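Local coordinates for protein putative retaining b-glycosidase (Saccharophagus degradans, PDB 5A95) that probably hydrolyses beta-glucans as a retaining family 5 glycoside hydrolase, with a specificity dictated by its quaternary structure, at residues 111-124 with 163-175. The protein carries 1 engineered substitution. Sequence-based numbering, arbitrary orientation.
Sequences WRKLGPDVYLGHID and ETRDFWRRITFRY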
# COMPACT_ATOMS: atom_id res chain seq x y z
N TRP A 111 17.69 -4.67 1.38
CA TRP A 111 16.99 -5.33 0.30
C TRP A 111 16.73 -4.31 -0.80
O TRP A 111 17.00 -4.56 -1.98
CB TRP A 111 15.70 -5.95 0.86
CG TRP A 111 14.80 -6.64 -0.09
CD1 TRP A 111 13.55 -6.21 -0.49
CD2 TRP A 111 14.99 -7.92 -0.70
NE1 TRP A 111 12.97 -7.13 -1.30
CE2 TRP A 111 13.83 -8.19 -1.46
CE3 TRP A 111 16.01 -8.86 -0.68
CZ2 TRP A 111 13.68 -9.36 -2.21
CZ3 TRP A 111 15.83 -10.03 -1.40
CH2 TRP A 111 14.71 -10.26 -2.16
N ARG A 112 16.18 -3.15 -0.43
CA ARG A 112 15.91 -2.11 -1.42
C ARG A 112 17.19 -1.51 -2.00
O ARG A 112 17.27 -1.27 -3.19
CB ARG A 112 15.02 -1.01 -0.83
CG ARG A 112 13.59 -1.45 -0.59
CD ARG A 112 12.73 -0.31 -0.09
NE ARG A 112 13.09 0.17 1.24
CZ ARG A 112 12.67 -0.37 2.38
NH1 ARG A 112 11.93 -1.46 2.35
NH2 ARG A 112 13.02 0.15 3.55
N LYS A 113 18.20 -1.26 -1.15
CA LYS A 113 19.40 -0.57 -1.60
C LYS A 113 20.19 -1.40 -2.60
O LYS A 113 20.61 -0.89 -3.65
CB LYS A 113 20.28 -0.17 -0.40
CG LYS A 113 21.47 0.69 -0.79
CD LYS A 113 22.22 1.23 0.41
CE LYS A 113 23.27 2.26 -0.00
NZ LYS A 113 24.01 2.75 1.19
N LEU A 114 20.44 -2.66 -2.27
CA LEU A 114 21.10 -3.57 -3.20
C LEU A 114 20.18 -3.96 -4.35
O LEU A 114 20.63 -4.16 -5.48
CB LEU A 114 21.61 -4.82 -2.49
CG LEU A 114 22.75 -4.61 -1.53
CD1 LEU A 114 23.07 -5.90 -0.76
CD2 LEU A 114 23.95 -4.13 -2.33
N GLY A 115 18.89 -4.05 -4.04
CA GLY A 115 17.89 -4.55 -4.96
C GLY A 115 17.73 -6.06 -4.84
O GLY A 115 18.71 -6.76 -4.58
N PRO A 116 16.51 -6.57 -5.04
CA PRO A 116 16.29 -8.00 -4.95
C PRO A 116 17.26 -8.88 -5.74
O PRO A 116 17.75 -9.86 -5.21
CB PRO A 116 14.84 -8.17 -5.43
CG PRO A 116 14.21 -6.91 -4.97
CD PRO A 116 15.24 -5.83 -5.20
N ASP A 117 17.50 -8.54 -7.00
CA ASP A 117 18.28 -9.41 -7.84
C ASP A 117 19.69 -9.58 -7.29
O ASP A 117 20.22 -10.69 -7.21
CB ASP A 117 18.40 -8.88 -9.29
CG ASP A 117 17.08 -8.90 -10.06
OD1 ASP A 117 16.06 -9.40 -9.56
OD2 ASP A 117 17.13 -8.41 -11.23
N VAL A 118 20.31 -8.46 -6.92
CA VAL A 118 21.65 -8.48 -6.37
C VAL A 118 21.67 -9.14 -4.98
O VAL A 118 22.59 -9.92 -4.65
CB VAL A 118 22.23 -7.06 -6.34
CG1 VAL A 118 23.48 -6.96 -5.48
CG2 VAL A 118 22.54 -6.62 -7.77
N TYR A 119 20.72 -8.79 -4.13
CA TYR A 119 20.70 -9.38 -2.79
C TYR A 119 20.60 -10.91 -2.88
O TYR A 119 21.32 -11.64 -2.19
CB TYR A 119 19.59 -8.75 -1.92
CG TYR A 119 19.89 -8.74 -0.43
CD1 TYR A 119 20.15 -9.92 0.26
CD2 TYR A 119 19.95 -7.56 0.28
CE1 TYR A 119 20.45 -9.92 1.60
CE2 TYR A 119 20.27 -7.54 1.64
CZ TYR A 119 20.50 -8.73 2.31
OH TYR A 119 20.80 -8.72 3.64
N LEU A 120 19.70 -11.39 -3.74
CA LEU A 120 19.55 -12.84 -3.90
C LEU A 120 20.85 -13.48 -4.40
O LEU A 120 21.20 -14.57 -4.00
CB LEU A 120 18.39 -13.16 -4.84
CG LEU A 120 17.01 -12.83 -4.26
CD1 LEU A 120 15.99 -12.81 -5.39
CD2 LEU A 120 16.61 -13.83 -3.19
N GLY A 121 21.57 -12.79 -5.29
CA GLY A 121 22.86 -13.30 -5.73
C GLY A 121 23.84 -13.47 -4.58
O GLY A 121 24.66 -14.40 -4.58
N HIS A 122 23.77 -12.57 -3.59
CA HIS A 122 24.62 -12.70 -2.40
C HIS A 122 24.15 -13.82 -1.47
O HIS A 122 24.97 -14.51 -0.87
CB HIS A 122 24.77 -11.38 -1.67
CG HIS A 122 25.51 -10.35 -2.45
ND1 HIS A 122 26.82 -10.53 -2.84
CD2 HIS A 122 25.13 -9.15 -2.93
CE1 HIS A 122 27.22 -9.46 -3.52
NE2 HIS A 122 26.22 -8.61 -3.59
N ILE A 123 22.83 -13.98 -1.32
CA ILE A 123 22.32 -15.10 -0.55
C ILE A 123 22.79 -16.42 -1.18
O ILE A 123 23.15 -17.34 -0.46
CB ILE A 123 20.80 -15.01 -0.32
CG1 ILE A 123 20.45 -13.75 0.47
CG2 ILE A 123 20.32 -16.26 0.42
CD1 ILE A 123 18.96 -13.44 0.51
N ASP A 124 22.83 -16.50 -2.51
CA ASP A 124 23.36 -17.69 -3.19
C ASP A 124 24.78 -18.01 -2.73
O ASP A 124 25.13 -19.17 -2.58
CB ASP A 124 23.42 -17.48 -4.69
CG ASP A 124 22.06 -17.49 -5.38
OD1 ASP A 124 20.99 -17.69 -4.76
OD2 ASP A 124 22.11 -17.26 -6.61
N GLU A 163 5.67 -5.83 0.10
CA GLU A 163 7.10 -6.07 -0.03
C GLU A 163 7.50 -7.31 0.75
O GLU A 163 8.36 -8.07 0.31
CB GLU A 163 7.91 -4.86 0.45
CG GLU A 163 9.41 -5.03 0.39
CD GLU A 163 10.16 -3.84 0.94
OE1 GLU A 163 9.86 -3.48 2.09
OE2 GLU A 163 11.02 -3.28 0.24
N THR A 164 6.91 -7.50 1.93
CA THR A 164 7.17 -8.70 2.74
C THR A 164 6.74 -9.98 2.04
O THR A 164 7.50 -10.94 1.95
CB THR A 164 6.47 -8.55 4.12
OG1 THR A 164 7.04 -7.41 4.80
CG2 THR A 164 6.64 -9.79 4.97
N ARG A 165 5.53 -9.96 1.52
CA ARG A 165 5.03 -11.10 0.73
C ARG A 165 5.96 -11.36 -0.45
O ARG A 165 6.27 -12.51 -0.76
CB ARG A 165 3.63 -10.80 0.18
CG ARG A 165 2.50 -10.83 1.17
CD ARG A 165 1.19 -10.67 0.42
NE ARG A 165 0.06 -10.48 1.28
CZ ARG A 165 -0.54 -11.44 1.97
NH1 ARG A 165 -0.16 -12.71 1.82
NH2 ARG A 165 -1.55 -11.14 2.77
N ASP A 166 6.36 -10.31 -1.15
CA ASP A 166 7.21 -10.48 -2.33
C ASP A 166 8.58 -11.04 -1.99
O ASP A 166 9.11 -11.88 -2.72
CB ASP A 166 7.31 -9.18 -3.12
CG ASP A 166 8.29 -9.28 -4.26
OD1 ASP A 166 7.93 -9.92 -5.28
OD2 ASP A 166 9.42 -8.78 -4.15
N PHE A 167 9.16 -10.57 -0.88
CA PHE A 167 10.38 -11.16 -0.38
C PHE A 167 10.24 -12.66 -0.21
O PHE A 167 11.04 -13.45 -0.75
CB PHE A 167 10.84 -10.46 0.91
CG PHE A 167 12.00 -11.12 1.59
CD1 PHE A 167 13.29 -10.92 1.15
CD2 PHE A 167 11.79 -11.99 2.67
CE1 PHE A 167 14.34 -11.55 1.77
CE2 PHE A 167 12.86 -12.61 3.30
CZ PHE A 167 14.13 -12.39 2.84
N TRP A 168 9.20 -13.07 0.51
CA TRP A 168 9.04 -14.49 0.77
C TRP A 168 8.70 -15.27 -0.51
O TRP A 168 9.15 -16.42 -0.68
CB TRP A 168 8.04 -14.74 1.91
CG TRP A 168 8.63 -14.37 3.23
CD1 TRP A 168 8.19 -13.39 4.09
CD2 TRP A 168 9.83 -14.91 3.82
NE1 TRP A 168 9.02 -13.32 5.17
CE2 TRP A 168 10.04 -14.24 5.04
CE3 TRP A 168 10.75 -15.90 3.42
CZ2 TRP A 168 11.11 -14.51 5.85
CZ3 TRP A 168 11.82 -16.15 4.23
CH2 TRP A 168 11.99 -15.47 5.43
N ARG A 169 7.92 -14.70 -1.42
CA ARG A 169 7.66 -15.34 -2.71
C ARG A 169 8.96 -15.60 -3.46
O ARG A 169 9.21 -16.73 -3.95
CB ARG A 169 6.69 -14.46 -3.53
CG ARG A 169 6.33 -15.01 -4.91
CD ARG A 169 7.36 -14.63 -6.00
NE ARG A 169 6.93 -15.06 -7.31
CZ ARG A 169 6.08 -14.39 -8.08
NH1 ARG A 169 5.59 -13.24 -7.68
NH2 ARG A 169 5.73 -14.87 -9.27
N ARG A 170 9.81 -14.59 -3.53
CA ARG A 170 11.05 -14.71 -4.28
C ARG A 170 12.00 -15.72 -3.65
O ARG A 170 12.65 -16.51 -4.35
CB ARG A 170 11.77 -13.37 -4.38
CG ARG A 170 11.13 -12.35 -5.29
CD ARG A 170 11.84 -11.02 -5.10
NE ARG A 170 11.33 -9.87 -5.83
CZ ARG A 170 11.75 -9.50 -7.04
NH1 ARG A 170 12.62 -10.20 -7.72
NH2 ARG A 170 11.28 -8.40 -7.56
N ILE A 171 12.14 -15.65 -2.34
CA ILE A 171 13.00 -16.54 -1.60
C ILE A 171 12.55 -17.98 -1.76
O ILE A 171 13.37 -18.89 -2.01
CB ILE A 171 13.03 -16.13 -0.10
CG1 ILE A 171 13.76 -14.80 0.13
CG2 ILE A 171 13.58 -17.25 0.77
CD1 ILE A 171 15.28 -14.87 -0.01
N THR A 172 11.26 -18.22 -1.58
CA THR A 172 10.77 -19.57 -1.59
C THR A 172 10.94 -20.21 -2.95
O THR A 172 11.30 -21.38 -3.07
CB THR A 172 9.31 -19.65 -1.10
OG1 THR A 172 9.19 -19.01 0.18
CG2 THR A 172 8.87 -21.07 -0.94
N PHE A 173 10.69 -19.44 -4.00
CA PHE A 173 10.92 -19.93 -5.36
C PHE A 173 12.40 -20.23 -5.59
O PHE A 173 12.77 -21.30 -6.07
CB PHE A 173 10.45 -18.90 -6.38
CG PHE A 173 10.73 -19.27 -7.82
CD1 PHE A 173 9.99 -20.23 -8.48
CD2 PHE A 173 11.73 -18.63 -8.51
CE1 PHE A 173 10.24 -20.52 -9.80
CE2 PHE A 173 12.00 -18.94 -9.83
CZ PHE A 173 11.25 -19.88 -10.46
N ARG A 174 13.27 -19.30 -5.25
CA ARG A 174 14.66 -19.46 -5.56
C ARG A 174 15.29 -20.64 -4.86
O ARG A 174 16.14 -21.32 -5.44
CB ARG A 174 15.47 -18.21 -5.23
CG ARG A 174 16.87 -18.18 -5.83
CD ARG A 174 17.51 -16.84 -5.59
NE ARG A 174 18.79 -16.61 -6.24
CZ ARG A 174 19.00 -15.75 -7.24
NH1 ARG A 174 17.98 -15.15 -7.85
NH2 ARG A 174 20.22 -15.50 -7.65
N TYR A 175 14.90 -20.89 -3.62
CA TYR A 175 15.55 -21.91 -2.81
C TYR A 175 14.71 -23.19 -2.63
O TYR A 175 14.93 -23.96 -1.71
CB TYR A 175 16.05 -21.34 -1.48
CG TYR A 175 17.00 -20.20 -1.72
CD1 TYR A 175 18.21 -20.41 -2.41
CD2 TYR A 175 16.67 -18.89 -1.35
CE1 TYR A 175 19.04 -19.36 -2.71
CE2 TYR A 175 17.51 -17.85 -1.66
CZ TYR A 175 18.69 -18.07 -2.34
OH TYR A 175 19.48 -16.98 -2.64
O HOH W 1 10.12 -7.45 -1.92
O HOH W 2 13.49 -8.37 -9.94
O HOH W 3 18.73 -12.53 -9.07
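Two outer helices of a family 5 (beta/alpha)8 barrel meet here, the axes of 116-124 and 163-174 crossing at -44°; Asp124, midway along helix 116-133, is tied to the C-terminal end of helix 161-174 through Arg174 and Tyr175. Arg174 grips the carboxylate side-on: NE reaches OD1 of Asp124 at 2.9 Å and NH2 reaches OD2 at 2.8 Å, both near the guanidinium plane. Tyr175 OH donates to the same OD1 at 2.7 Å, on its anti side but tilted out of the carboxylate plane. CB of Leu120 lies over the guanidinium centre, 3.5 Å above it; an alanine in place of Arg174 would probably leave the Asp124 charge without its mate and Leu120 CB without this flat group. Arg170 is a knob among Trp111, Pro116, Asp117 and Leu120, its guanidinium flat against Pro116 CB while NE bonds Asp166 OD2. On helix 108-114, Trp111, its CG turned away from the backbone N (chi1 178°), presents one face to the edge of Phe167, T-shaped with planes at 83°. Arg112 NH1 there salt-bridges Glu163, 2.9 Å from both OE1 and OE2; Thr159 also hydrogen-bonds OE1. Behind, Ile171 and Tyr175 rest on Tyr184 of strand 181-185, Thr172 on helix 202-219.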